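PDB 3M7K: restriction endonuclease PacI from Pseudomonas alcaligenes, which cleaves DNA as a rare-cutting HNH restriction endonuclease with an eight-base-pair target, using a beta-beta-alpha-metal active site. Local coordinates for residues A[3-11]-A[22-31]; A[62-73]-A[106-116]. All coordinates share one frame; numbering follows the deposited sequence.

Contact 1 (A[3-11]-A[22-31]). With ZN (zinc ion), chain E; PT (platinum (II) ion), chain G; nucleotides of chain B.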
loop_
_atom_site.group_PDB
_atom_site.type_symbol
_atom_site.label_atom_id
_atom_site.label_comp_id
_atom_site.label_asym_id
_atom_site.label_seq_id
_atom_site.Cartn_x
_atom_site.Cartn_y
_atom_site.Cartn_z
ATOM N N GLN A 3 -7.393 -32.481 -15.529
ATOM C CA GLN A 3 -6.702 -31.809 -16.633
ATOM C C GLN A 3 -7.261 -30.391 -16.858
ATOM O O GLN A 3 -8.481 -30.188 -16.827
ATOM C CB GLN A 3 -6.806 -32.640 -17.922
ATOM C CG GLN A 3 -6.031 -32.071 -19.115
ATOM C CD GLN A 3 -6.083 -32.982 -20.338
ATOM O OE1 GLN A 3 -5.386 -33.993 -20.400
ATOM N NE2 GLN A 3 -6.908 -32.620 -21.313
ATOM N N CYS A 4 -6.371 -29.420 -17.078
ATOM C CA CYS A 4 -6.793 -28.043 -17.406
ATOM C C CYS A 4 -7.090 -27.938 -18.893
ATOM O O CYS A 4 -6.229 -28.263 -19.714
ATOM C CB CYS A 4 -5.726 -27.004 -17.019
ATOM S SG CYS A 4 -6.091 -25.280 -17.562
ATOM N N PRO A 5 -8.300 -27.462 -19.249
ATOM C CA PRO A 5 -8.704 -27.452 -20.658
ATOM C C PRO A 5 -7.921 -26.435 -21.492
ATOM O O PRO A 5 -7.978 -26.481 -22.717
ATOM C CB PRO A 5 -10.184 -27.069 -20.592
ATOM C CG PRO A 5 -10.301 -26.276 -19.346
ATOM C CD PRO A 5 -9.350 -26.904 -18.376
ATOM N N ARG A 6 -7.185 -25.543 -20.833
ATOM C CA ARG A 6 -6.425 -24.509 -21.530
ATOM C C ARG A 6 -4.957 -24.902 -21.792
ATOM O O ARG A 6 -4.504 -24.831 -22.941
ATOM C CB ARG A 6 -6.531 -23.165 -20.800
ATOM C CG ARG A 6 -5.651 -22.069 -21.383
ATOM C CD ARG A 6 -6.306 -21.364 -22.547
ATOM N NE ARG A 6 -6.755 -20.026 -22.168
ATOM C CZ ARG A 6 -6.450 -18.916 -22.835
ATOM N NH1 ARG A 6 -5.708 -18.981 -23.935
ATOM N NH2 ARG A 6 -6.898 -17.741 -22.405
ATOM N N CYS A 7 -4.229 -25.315 -20.747
ATOM C CA CYS A 7 -2.841 -25.769 -20.909
ATOM C C CYS A 7 -2.707 -27.274 -21.183
ATOM O O CYS A 7 -1.654 -27.717 -21.629
ATOM C CB CYS A 7 -1.977 -25.394 -19.693
ATOM S SG CYS A 7 -2.518 -26.130 -18.139
ATOM N N GLN A 8 -3.761 -28.040 -20.894
ATOM C CA GLN A 8 -3.774 -29.509 -21.038
ATOM C C GLN A 8 -2.990 -30.257 -19.955
ATOM O O GLN A 8 -2.824 -31.480 -20.034
ATOM C CB GLN A 8 -3.318 -29.965 -22.446
ATOM C CG GLN A 8 -4.032 -29.276 -23.599
ATOM C CD GLN A 8 -5.451 -29.751 -23.750
ATOM O OE1 GLN A 8 -5.720 -30.704 -24.482
ATOM N NE2 GLN A 8 -6.375 -29.085 -23.071
ATOM N N ARG A 9 -2.517 -29.536 -18.939
ATOM C CA ARG A 9 -1.748 -30.175 -17.880
ATOM C C ARG A 9 -2.632 -30.971 -16.936
ATOM O O ARG A 9 -3.780 -30.591 -16.679
ATOM C CB ARG A 9 -0.924 -29.160 -17.087
ATOM C CG ARG A 9 0.220 -28.535 -17.864
ATOM C CD ARG A 9 0.971 -27.536 -17.012
ATOM N NE ARG A 9 0.075 -26.510 -16.453
ATOM C CZ ARG A 9 0.370 -25.765 -15.396
ATOM N NH1 ARG A 9 1.531 -25.927 -14.776
ATOM N NH2 ARG A 9 -0.505 -24.867 -14.947
ATOM N N ASN A 10 -2.098 -32.099 -16.463
ATOM C CA ASN A 10 -2.725 -32.855 -15.397
ATOM C C ASN A 10 -2.292 -32.260 -14.061
ATOM O O ASN A 10 -1.090 -32.175 -13.777
ATOM C CB ASN A 10 -2.370 -34.334 -15.536
ATOM C CG ASN A 10 -2.849 -34.910 -16.853
ATOM O OD1 ASN A 10 -4.032 -34.822 -17.178
ATOM N ND2 ASN A 10 -1.930 -35.477 -17.629
ATOM N N LEU A 11 -3.272 -31.800 -13.270
ATOM C CA LEU A 11 -3.017 -30.986 -12.054
ATOM C C LEU A 11 -3.920 -31.289 -10.866
ATOM O O LEU A 11 -5.083 -31.630 -11.036
ATOM C CB LEU A 11 -3.212 -29.493 -12.366
ATOM C CG LEU A 11 -2.545 -28.843 -13.569
ATOM C CD1 LEU A 11 -3.205 -27.518 -13.838
ATOM C CD2 LEU A 11 -1.061 -28.680 -13.330
ATOM N N LYS A 22 -12.891 -22.291 -15.064
ATOM C CA LYS A 22 -12.436 -23.573 -15.624
ATOM C C LYS A 22 -10.921 -23.597 -15.891
ATOM O O LYS A 22 -10.327 -24.672 -16.012
ATOM C CB LYS A 22 -13.193 -23.890 -16.917
ATOM C CG LYS A 22 -14.688 -24.134 -16.733
ATOM C CD LYS A 22 -15.423 -24.065 -18.072
ATOM C CE LYS A 22 -16.911 -24.365 -17.914
ATOM N NZ LYS A 22 -17.631 -24.343 -19.223
ATOM N N MET A 23 -10.315 -22.410 -16.002
ATOM C CA MET A 23 -8.862 -22.257 -16.181
ATOM C C MET A 23 -8.083 -22.554 -14.878
ATOM O O MET A 23 -8.560 -22.239 -13.784
ATOM C CB MET A 23 -8.510 -20.844 -16.747
ATOM C CG MET A 23 -9.195 -19.610 -16.076
ATOM S SD MET A 23 -8.782 -17.931 -16.760
ATOM C CE MET A 23 -9.367 -18.189 -18.442
ATOM N N CYS A 24 -6.907 -23.175 -14.989
ATOM C CA CYS A 24 -6.046 -23.339 -13.825
ATOM C C CYS A 24 -5.419 -21.977 -13.423
ATOM O O CYS A 24 -5.480 -20.997 -14.189
ATOM C CB CYS A 24 -4.967 -24.390 -14.075
ATOM S SG CYS A 24 -3.575 -23.855 -15.094
ATOM N N LYS A 25 -4.819 -21.926 -12.236
ATOM C CA LYS A 25 -4.228 -20.678 -11.733
ATOM C C LYS A 25 -3.104 -20.194 -12.668
ATOM O O LYS A 25 -2.963 -19.005 -12.901
ATOM C CB LYS A 25 -3.708 -20.841 -10.291
ATOM C CG LYS A 25 -4.808 -21.061 -9.216
ATOM C CD LYS A 25 -4.192 -21.516 -7.886
ATOM C CE LYS A 25 -5.193 -21.492 -6.733
ATOM N NZ LYS A 25 -4.528 -21.914 -5.457
ATOM N N GLY A 26 -2.314 -21.123 -13.202
ATOM C CA GLY A 26 -1.205 -20.778 -14.107
ATOM C C GLY A 26 -1.687 -20.119 -15.385
ATOM O O GLY A 26 -1.119 -19.106 -15.851
ATOM N N CYS A 27 -2.749 -20.679 -15.950
ATOM C CA CYS A 27 -3.322 -20.141 -17.182
ATOM C C CYS A 27 -3.958 -18.769 -16.952
ATOM O O CYS A 27 -3.777 -17.854 -17.758
ATOM C CB CYS A 27 -4.345 -21.113 -17.782
ATOM S SG CYS A 27 -3.634 -22.563 -18.647
ATOM N N MET A 28 -4.707 -18.633 -15.865
ATOM C CA MET A 28 -5.346 -17.357 -15.535
ATOM C C MET A 28 -4.280 -16.307 -15.202
ATOM O O MET A 28 -4.377 -15.164 -15.647
ATOM C CB MET A 28 -6.365 -17.541 -14.402
ATOM C CG MET A 28 -7.035 -16.271 -13.868
ATOM S SD MET A 28 -8.509 -15.725 -14.760
ATOM C CE MET A 28 -7.791 -14.924 -16.210
ATOM N N THR A 29 -3.251 -16.689 -14.443
ATOM C CA THR A 29 -2.193 -15.733 -14.123
ATOM C C THR A 29 -1.416 -15.324 -15.388
ATOM O O THR A 29 -1.113 -14.150 -15.563
ATOM C CB THR A 29 -1.275 -16.213 -12.997
ATOM O OG1 THR A 29 -2.074 -16.442 -11.833
ATOM C CG2 THR A 29 -0.255 -15.145 -12.651
ATOM N N TRP A 30 -1.144 -16.272 -16.280
ATOM C CA TRP A 30 -0.500 -15.931 -17.553
ATOM C C TRP A 30 -1.336 -14.968 -18.398
ATOM O O TRP A 30 -0.790 -14.005 -18.963
ATOM C CB TRP A 30 -0.146 -17.179 -18.377
ATOM C CG TRP A 30 0.285 -16.842 -19.796
ATOM C CD1 TRP A 30 -0.416 -17.088 -20.945
ATOM C CD2 TRP A 30 1.489 -16.172 -20.196
ATOM N NE1 TRP A 30 0.289 -16.633 -22.039
ATOM C CE2 TRP A 30 1.460 -16.069 -21.610
ATOM C CE3 TRP A 30 2.591 -15.651 -19.499
ATOM C CZ2 TRP A 30 2.494 -15.469 -22.345
ATOM C CZ3 TRP A 30 3.628 -15.070 -20.229
ATOM C CH2 TRP A 30 3.573 -14.989 -21.638
ATOM N N GLN A 31 -2.641 -15.230 -18.491
ATOM C CA GLN A 31 -3.575 -14.355 -19.225
ATOM C C GLN A 31 -3.530 -12.932 -18.651
ATOM O O GLN A 31 -3.441 -11.949 -19.397
ATOM C CB GLN A 31 -5.007 -14.928 -19.149
ATOM C CG GLN A 31 -6.087 -14.133 -19.901
ATOM C CD GLN A 31 -7.512 -14.744 -19.769
ATOM O OE1 GLN A 31 -8.507 -14.016 -19.676
ATOM N NE2 GLN A 31 -7.601 -16.080 -19.764
HETATM ZN ZN ZN E . -4.012 -24.382 -17.295
HETATM PT PT PT G . -10.013 -17.022 -15.453
ATOM P P DA B 2 -8.819 -22.355 -25.281
ATOM O OP1 DA B 2 -7.498 -22.582 -25.922
ATOM O OP2 DA B 2 -8.931 -22.370 -23.801
ATOM O "O5'" DA B 2 -9.424 -20.964 -25.810
ATOM C "C5'" DA B 2 -9.306 -20.568 -27.185
ATOM C "C4'" DA B 2 -9.430 -19.056 -27.351
ATOM O "O4'" DA B 2 -10.787 -18.609 -27.077
ATOM C "C3'" DA B 2 -8.537 -18.207 -26.451
ATOM O "O3'" DA B 2 -8.034 -17.087 -27.194
ATOM C "C2'" DA B 2 -9.473 -17.800 -25.314
ATOM C "C1'" DA B 2 -10.795 -17.632 -26.049
ATOM N N9 DA B 2 -12.010 -17.857 -25.264
ATOM C C8 DA B 2 -12.294 -18.927 -24.450
ATOM N N7 DA B 2 -13.482 -18.874 -23.890
ATOM C C5 DA B 2 -14.015 -17.690 -24.379
ATOM C C6 DA B 2 -15.263 -17.060 -24.172
ATOM N N6 DA B 2 -16.185 -17.597 -23.365
ATOM N N1 DA B 2 -15.508 -15.875 -24.808
ATOM C C2 DA B 2 -14.552 -15.365 -25.612
ATOM N N3 DA B 2 -13.337 -15.874 -25.889
ATOM C C4 DA B 2 -13.128 -17.047 -25.234
ATOM P P DG B 3 -6.779 -16.216 -26.683
ATOM O OP1 DG B 3 -6.035 -15.730 -27.874
ATOM O OP2 DG B 3 -6.064 -16.964 -25.616
ATOM O "O5'" DG B 3 -7.502 -14.950 -26.036
ATOM C "C5'" DG B 3 -8.310 -14.088 -26.838
ATOM C "C4'" DG B 3 -9.069 -13.157 -25.916
ATOM O "O4'" DG B 3 -10.177 -13.885 -25.309
ATOM C "C3'" DG B 3 -8.239 -12.600 -24.754
ATOM O "O3'" DG B 3 -8.633 -11.262 -24.472
ATOM C "C2'" DG B 3 -8.629 -13.526 -23.607
ATOM C "C1'" DG B 3 -10.118 -13.611 -23.926
ATOM N N9 DG B 3 -10.883 -14.568 -23.129
ATOM C C8 DG B 3 -10.439 -15.734 -22.535
ATOM N N7 DG B 3 -11.371 -16.363 -21.870
ATOM C C5 DG B 3 -12.497 -15.556 -22.026
ATOM C C6 DG B 3 -13.817 -15.714 -21.526
ATOM O O6 DG B 3 -14.237 -16.646 -20.824
ATOM N N1 DG B 3 -14.668 -14.667 -21.916
ATOM C C2 DG B 3 -14.287 -13.592 -22.692
ATOM N N2 DG B 3 -15.226 -12.671 -22.971
ATOM N N3 DG B 3 -13.055 -13.439 -23.171
ATOM C C4 DG B 3 -12.214 -14.446 -22.799
#
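Cys-4 and Cys-24 meet at a zinc ion, which Cys-7 and Cys-27 complete as a four-cysteine site. The backbone N-H of Cys-24 also donates to Cys-4 SG at 3.4 Å, so that sulfur is held by a bond across the contact as well as by the metal. Arg-9 reaches two more sulfurs. Its NE lies 3.1 Å from Cys-7 SG, in the guanidinium plane and with a nearly straight bond (170°), while NH2 donates weakly to Cys-24 SG. Leu-11 covers one face of this guanidinium with CD2 and presses CD1 against Cys-24 CB at 3.6 Å.

Arg-6 runs from the metal site out to the DNA. Its CB is 3.7 Å from Cys-27 SG, and with CG anti to the backbone N (chi1 174°) the next carbon lies closer still, 3.4 Å from that sulfur. Bends at chi2 and chi3 then carry CD to 3.1 Å from OP2 of DA2 of chain B. NE passes the same phosphate oxygen, the sugar of DA2 lies over one guanidinium face, and NH1 donates to OP2 of DG3 of chain B at 2.6 Å. NH2 ends beside Gln-31, and the two side chains cross at about a right angle. A leucine here would probably still pack against Cys-27 but leave the DG3 phosphate without this cationic donor.

Four thiolates on one zinc ion gather negative charge; the N-H donors around the sulfurs probably spread it, and the zinc-bound knuckle is thus probably a firm base from which Arg-6 reaches the DNA phosphates.

Contact 2 (A[62-73]-A[106-116]); sequences HCGYCGISEAGF and RLACFICNRIK. With ZN (zinc ion), chain D; MG (magnesium ion), chain F; nucleotides of chain B; nucleotides of chain C.
Tyr-65 and Arg-106 lie nearly flat against each other: the ring and guanidinium planes are 24° apart, and Tyr-65 CE2 sits 3.4 Å from Arg-106 CZ. With its CG anti to the carbonyl carbon (chi1 -64°), the tyrosine ring also brings its edge to Ala-108 CB, while its hydroxyl, hydrogen-bonded to Asp-92, lies against CD and CE of Lys-116. Arg-106 NH2 donates to Gly-64 O at 2.9 Å from above the carbonyl plane and makes a salt bridge with Asp-126. Glycine suits position 64, since a CB there would crowd Leu-107 O, which accepts from Gly-64 N.

On the zinc, Cys-63 and Cys-66 face Cys-109 and Cys-112. Phe-73, its CG turned anti to the backbone N (chi1 -168°), lays a ring face on Cys-109 CB, 3.8 Å from the ring centroid in a CH-pi contact, and meets Ile-111 CG1 at its edge. Further along helix 110-116, the Arg-114 guanidinium is held between the Phe-110 ring and the base of DA8 of chain B.

Asn-113 OD1 binds magnesium together with Asp-92 from strand 90-93. Two antiparallel strands, a helix and this metal make the beta-beta-alpha-metal site of HNH nucleases, with the four-cysteine zinc beside it probably structural.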
loop_
_atom_site.group_PDB
_atom_site.type_symbol
_atom_site.label_atom_id
_atom_site.label_comp_id
_atom_site.label_asym_id
_atom_site.label_seq_id
_atom_site.Cartn_x
_atom_site.Cartn_y
_atom_site.Cartn_z
ATOM N N HIS A 62 5.338 -19.171 -2.547
ATOM C CA HIS A 62 5.358 -18.291 -1.376
ATOM C C HIS A 62 5.747 -16.918 -1.883
ATOM O O HIS A 62 6.538 -16.801 -2.828
ATOM C CB HIS A 62 6.429 -18.725 -0.356
ATOM C CG HIS A 62 6.154 -20.038 0.305
ATOM N ND1 HIS A 62 6.458 -21.250 -0.285
ATOM C CD2 HIS A 62 5.624 -20.332 1.517
ATOM C CE1 HIS A 62 6.108 -22.232 0.524
ATOM N NE2 HIS A 62 5.599 -21.704 1.625
ATOM N N CYS A 63 5.210 -15.883 -1.255
ATOM C CA CYS A 63 5.531 -14.521 -1.633
ATOM C C CYS A 63 7.011 -14.282 -1.343
ATOM O O CYS A 63 7.492 -14.617 -0.266
ATOM C CB CYS A 63 4.678 -13.547 -0.821
ATOM S SG CYS A 63 5.175 -11.792 -0.981
ATOM N N GLY A 64 7.722 -13.714 -2.305
ATOM C CA GLY A 64 9.158 -13.475 -2.188
ATOM C C GLY A 64 9.546 -12.321 -1.272
ATOM O O GLY A 64 10.738 -12.099 -1.038
ATOM N N TYR A 65 8.557 -11.573 -0.772
ATOM C CA TYR A 65 8.802 -10.517 0.201
ATOM C C TYR A 65 8.420 -10.909 1.613
ATOM O O TYR A 65 9.250 -10.801 2.511
ATOM C CB TYR A 65 8.101 -9.210 -0.188
ATOM C CG TYR A 65 8.651 -8.664 -1.470
ATOM C CD1 TYR A 65 7.864 -8.606 -2.624
ATOM C CD2 TYR A 65 9.996 -8.258 -1.549
ATOM C CE1 TYR A 65 8.390 -8.109 -3.818
ATOM C CE2 TYR A 65 10.532 -7.779 -2.734
ATOM C CZ TYR A 65 9.726 -7.703 -3.856
ATOM O OH TYR A 65 10.261 -7.230 -5.016
ATOM N N CYS A 66 7.178 -11.355 1.822
ATOM C CA CYS A 66 6.716 -11.666 3.186
ATOM C C CYS A 66 6.749 -13.148 3.532
ATOM O O CYS A 66 6.567 -13.509 4.695
ATOM C CB CYS A 66 5.307 -11.122 3.430
ATOM S SG CYS A 66 3.996 -11.994 2.514
ATOM N N GLY A 67 6.925 -14.002 2.529
ATOM C CA GLY A 67 7.052 -15.447 2.774
ATOM C C GLY A 67 5.721 -16.153 2.922
ATOM O O GLY A 67 5.677 -17.358 3.108
ATOM N N ILE A 68 4.610 -15.435 2.812
ATOM C CA ILE A 68 3.332 -16.114 2.998
ATOM C C ILE A 68 3.124 -17.163 1.886
ATOM O O ILE A 68 3.497 -16.926 0.736
ATOM C CB ILE A 68 2.153 -15.127 3.079
ATOM C CG1 ILE A 68 0.931 -15.829 3.699
ATOM C CG2 ILE A 68 1.818 -14.534 1.678
ATOM C CD1 ILE A 68 -0.140 -14.886 4.142
ATOM N N SER A 69 2.548 -18.310 2.245
ATOM C CA SER A 69 2.256 -19.363 1.274
ATOM C C SER A 69 0.994 -18.972 0.518
ATOM O O SER A 69 0.192 -18.146 0.999
ATOM C CB SER A 69 2.041 -20.704 1.977
ATOM O OG SER A 69 0.841 -20.667 2.738
ATOM N N GLU A 70 0.814 -19.557 -0.660
ATOM C CA GLU A 70 -0.407 -19.319 -1.418
ATOM C C GLU A 70 -1.679 -19.667 -0.612
ATOM O O GLU A 70 -2.675 -18.929 -0.667
ATOM C CB GLU A 70 -0.364 -20.087 -2.735
ATOM C CG GLU A 70 -1.537 -19.807 -3.614
ATOM C CD GLU A 70 -1.245 -20.086 -5.052
ATOM O OE1 GLU A 70 -1.734 -21.117 -5.558
ATOM O OE2 GLU A 70 -0.524 -19.279 -5.671
ATOM N N ALA A 71 -1.646 -20.778 0.119
ATOM C CA ALA A 71 -2.782 -21.162 0.983
ATOM C C ALA A 71 -2.991 -20.168 2.123
ATOM O O ALA A 71 -4.128 -19.828 2.457
ATOM C CB ALA A 71 -2.621 -22.600 1.528
ATOM N N GLY A 72 -1.885 -19.698 2.705
ATOM C CA GLY A 72 -1.930 -18.668 3.754
ATOM C C GLY A 72 -2.572 -17.392 3.235
ATOM O O GLY A 72 -3.488 -16.838 3.856
ATOM N N PHE A 73 -2.125 -16.934 2.075
ATOM C CA PHE A 73 -2.724 -15.750 1.483
ATOM C C PHE A 73 -4.198 -15.925 1.144
ATOM O O PHE A 73 -4.991 -15.021 1.357
ATOM C CB PHE A 73 -1.954 -15.298 0.247
ATOM C CG PHE A 73 -2.343 -13.936 -0.223
ATOM C CD1 PHE A 73 -1.926 -12.805 0.485
ATOM C CD2 PHE A 73 -3.137 -13.767 -1.355
ATOM C CE1 PHE A 73 -2.283 -11.519 0.074
ATOM C CE2 PHE A 73 -3.488 -12.447 -1.794
ATOM C CZ PHE A 73 -3.064 -11.344 -1.059
ATOM N N ARG A 106 9.490 -11.607 -9.747
ATOM C CA ARG A 106 9.547 -12.092 -8.397
ATOM C C ARG A 106 8.112 -12.479 -8.057
ATOM O O ARG A 106 7.181 -11.738 -8.397
ATOM C CB ARG A 106 9.987 -10.905 -7.546
ATOM C CG ARG A 106 10.383 -11.247 -6.189
ATOM C CD ARG A 106 11.581 -10.413 -5.783
ATOM N NE ARG A 106 11.797 -10.724 -4.399
ATOM C CZ ARG A 106 12.722 -10.193 -3.621
ATOM N NH1 ARG A 106 13.576 -9.293 -4.092
ATOM N NH2 ARG A 106 12.765 -10.577 -2.357
ATOM N N LEU A 107 7.900 -13.614 -7.395
ATOM C CA LEU A 107 6.549 -13.954 -6.948
ATOM C C LEU A 107 6.203 -13.047 -5.787
ATOM O O LEU A 107 7.039 -12.820 -4.902
ATOM C CB LEU A 107 6.485 -15.406 -6.494
ATOM C CG LEU A 107 5.225 -16.245 -6.581
ATOM C CD1 LEU A 107 4.623 -16.335 -8.001
ATOM C CD2 LEU A 107 5.583 -17.632 -6.037
ATOM N N ALA A 108 4.993 -12.505 -5.801
ATOM C CA ALA A 108 4.541 -11.628 -4.722
ATOM C C ALA A 108 3.033 -11.761 -4.465
ATOM O O ALA A 108 2.241 -11.843 -5.407
ATOM C CB ALA A 108 4.901 -10.158 -5.029
ATOM N N CYS A 109 2.638 -11.743 -3.194
ATOM C CA CYS A 109 1.223 -11.722 -2.863
ATOM C C CYS A 109 0.700 -10.329 -3.190
ATOM O O CYS A 109 1.483 -9.355 -3.292
ATOM C CB CYS A 109 0.978 -12.064 -1.369
ATOM S SG CYS A 109 1.404 -10.747 -0.134
ATOM N N PHE A 110 -0.599 -10.214 -3.395
ATOM C CA PHE A 110 -1.177 -8.930 -3.824
ATOM C C PHE A 110 -1.021 -7.828 -2.774
ATOM O O PHE A 110 -0.981 -6.627 -3.117
ATOM C CB PHE A 110 -2.650 -9.121 -4.190
ATOM C CG PHE A 110 -3.229 -8.020 -5.063
ATOM C CD1 PHE A 110 -2.465 -7.415 -6.064
ATOM C CD2 PHE A 110 -4.562 -7.617 -4.896
ATOM C CE1 PHE A 110 -2.990 -6.411 -6.862
ATOM C CE2 PHE A 110 -5.130 -6.631 -5.726
ATOM C CZ PHE A 110 -4.342 -6.022 -6.717
ATOM N N ILE A 111 -0.924 -8.216 -1.500
ATOM C CA ILE A 111 -0.672 -7.222 -0.445
ATOM C C ILE A 111 0.719 -6.590 -0.627
ATOM O O ILE A 111 0.842 -5.364 -0.658
ATOM C CB ILE A 111 -0.900 -7.792 0.991
ATOM C CG1 ILE A 111 -2.406 -7.956 1.246
ATOM C CG2 ILE A 111 -0.258 -6.877 2.052
ATOM C CD1 ILE A 111 -2.809 -8.624 2.599
ATOM N N CYS A 112 1.763 -7.414 -0.751
ATOM C CA CYS A 112 3.111 -6.864 -0.895
ATOM C C CYS A 112 3.273 -6.163 -2.239
ATOM O O CYS A 112 3.962 -5.148 -2.346
ATOM C CB CYS A 112 4.167 -7.973 -0.775
ATOM S SG CYS A 112 4.314 -8.603 0.905
ATOM N N ASN A 113 2.656 -6.715 -3.276
ATOM C CA ASN A 113 2.766 -6.103 -4.601
ATOM C C ASN A 113 2.242 -4.663 -4.560
ATOM O O ASN A 113 2.875 -3.741 -5.115
ATOM C CB ASN A 113 2.023 -6.939 -5.686
ATOM C CG ASN A 113 2.810 -7.011 -7.003
ATOM O OD1 ASN A 113 3.814 -6.296 -7.188
ATOM N ND2 ASN A 113 2.379 -7.872 -7.903
ATOM N N ARG A 114 1.071 -4.470 -3.940
ATOM C CA ARG A 114 0.467 -3.122 -3.862
ATOM C C ARG A 114 1.268 -2.209 -2.948
ATOM O O ARG A 114 1.423 -1.014 -3.233
ATOM C CB ARG A 114 -0.965 -3.190 -3.361
ATOM C CG ARG A 114 -1.919 -3.552 -4.499
ATOM C CD ARG A 114 -3.264 -3.119 -4.100
ATOM N NE ARG A 114 -4.256 -3.108 -5.150
ATOM C CZ ARG A 114 -5.513 -3.513 -4.944
ATOM N NH1 ARG A 114 -5.845 -4.032 -3.766
ATOM N NH2 ARG A 114 -6.434 -3.428 -5.907
ATOM N N ILE A 115 1.755 -2.759 -1.841
ATOM C CA ILE A 115 2.606 -1.958 -0.928
ATOM C C ILE A 115 3.852 -1.412 -1.608
ATOM O O ILE A 115 4.130 -0.191 -1.560
ATOM C CB ILE A 115 2.932 -2.755 0.363
ATOM C CG1 ILE A 115 1.628 -2.902 1.162
ATOM C CG2 ILE A 115 4.031 -2.046 1.194
ATOM C CD1 ILE A 115 1.718 -3.851 2.375
ATOM N N LYS A 116 4.591 -2.310 -2.255
ATOM C CA LYS A 116 5.802 -1.945 -2.966
ATOM C C LYS A 116 5.450 -0.893 -4.026
ATOM O O LYS A 116 6.175 0.109 -4.166
ATOM C CB LYS A 116 6.433 -3.187 -3.620
ATOM C CG LYS A 116 7.736 -2.920 -4.391
ATOM C CD LYS A 116 8.361 -4.252 -4.912
ATOM C CE LYS A 116 9.462 -4.001 -5.969
ATOM N NZ LYS A 116 8.902 -3.722 -7.345
HETATM ZN ZN ZN D . 3.624 -10.823 0.587
HETATM MG MG MG F . 5.017 -4.932 -8.648
ATOM P P DA B 8 -10.491 0.331 -6.234
ATOM O OP1 DA B 8 -11.864 0.697 -5.827
ATOM O OP2 DA B 8 -9.428 1.363 -6.361
ATOM O "O5'" DA B 8 -9.944 -0.795 -5.228
ATOM C "C5'" DA B 8 -10.647 -2.022 -5.025
ATOM C "C4'" DA B 8 -10.608 -2.350 -3.552
ATOM O "O4'" DA B 8 -9.219 -2.554 -3.164
ATOM C "C3'" DA B 8 -11.148 -1.259 -2.639
ATOM O "O3'" DA B 8 -11.876 -1.932 -1.610
ATOM C "C2'" DA B 8 -9.871 -0.584 -2.110
ATOM C "C1'" DA B 8 -8.897 -1.747 -2.049
ATOM N N9 DA B 8 -7.492 -1.355 -2.231
ATOM C C8 DA B 8 -6.980 -0.775 -3.367
ATOM N N7 DA B 8 -5.688 -0.528 -3.293
ATOM C C5 DA B 8 -5.328 -0.982 -2.028
ATOM C C6 DA B 8 -4.075 -0.971 -1.387
ATOM N N6 DA B 8 -2.953 -0.479 -1.984
ATOM N N1 DA B 8 -4.035 -1.467 -0.125
ATOM C C2 DA B 8 -5.168 -1.967 0.439
ATOM N N3 DA B 8 -6.405 -2.012 -0.095
ATOM C C4 DA B 8 -6.418 -1.493 -1.347
ATOM O OP3 DT C 1 0.661 -3.403 -12.848
ATOM P P DT C 1 1.360 -4.713 -12.762
ATOM O OP1 DT C 1 2.780 -4.757 -12.440
ATOM O OP2 DT C 1 1.086 -5.434 -14.003
ATOM O "O5'" DT C 1 0.538 -5.391 -11.568
ATOM C "C5'" DT C 1 0.420 -6.739 -11.341
ATOM C "C4'" DT C 1 -0.544 -6.912 -10.169
ATOM O "O4'" DT C 1 -1.410 -5.762 -10.060
ATOM C "C3'" DT C 1 -1.436 -8.120 -10.292
ATOM O "O3'" DT C 1 -1.648 -8.698 -9.001
ATOM C "C2'" DT C 1 -2.715 -7.529 -10.898
ATOM C "C1'" DT C 1 -2.762 -6.128 -10.283
ATOM N N1 DT C 1 -3.363 -5.168 -11.218
ATOM C C2 DT C 1 -4.586 -4.612 -10.913
ATOM O O2 DT C 1 -5.210 -4.855 -9.901
ATOM N N3 DT C 1 -5.073 -3.739 -11.843
ATOM C C4 DT C 1 -4.471 -3.381 -13.038
ATOM O O4 DT C 1 -5.014 -2.592 -13.800
ATOM C C5 DT C 1 -3.189 -3.989 -13.312
ATOM C C7 DT C 1 -2.452 -3.661 -14.589
ATOM C C6 DT C 1 -2.695 -4.851 -12.395
HETATM O O HOH W 1 5.017 -3.311 -6.920
HETATM O O HOH W 2 6.460 -3.755 -10.017
#

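How the contacts relate
Contacts 1 and 2 follow one another along the chain, their centres about 21 Å apart, and repeat one plan: a CxxC knuckle supplies two zinc ligands and a second CxxC, whose first cysteine caps a helix, supplies the others. The two zinc ions are 23.7 Å apart. A salt bridge joins the contacts directly, Lys-25 NZ to Glu-70 OE1 at 2.9 Å. Their relation to catalysis differs. The zinc ion of contact 2 is 11.0 Å from the magnesium ion, whereas that of contact 1 is 23.1 Å from it. Both contacts touch DNA chain B, 3-11 with 22-31 at DA2 and DG3 and helix 110-116 at DA8.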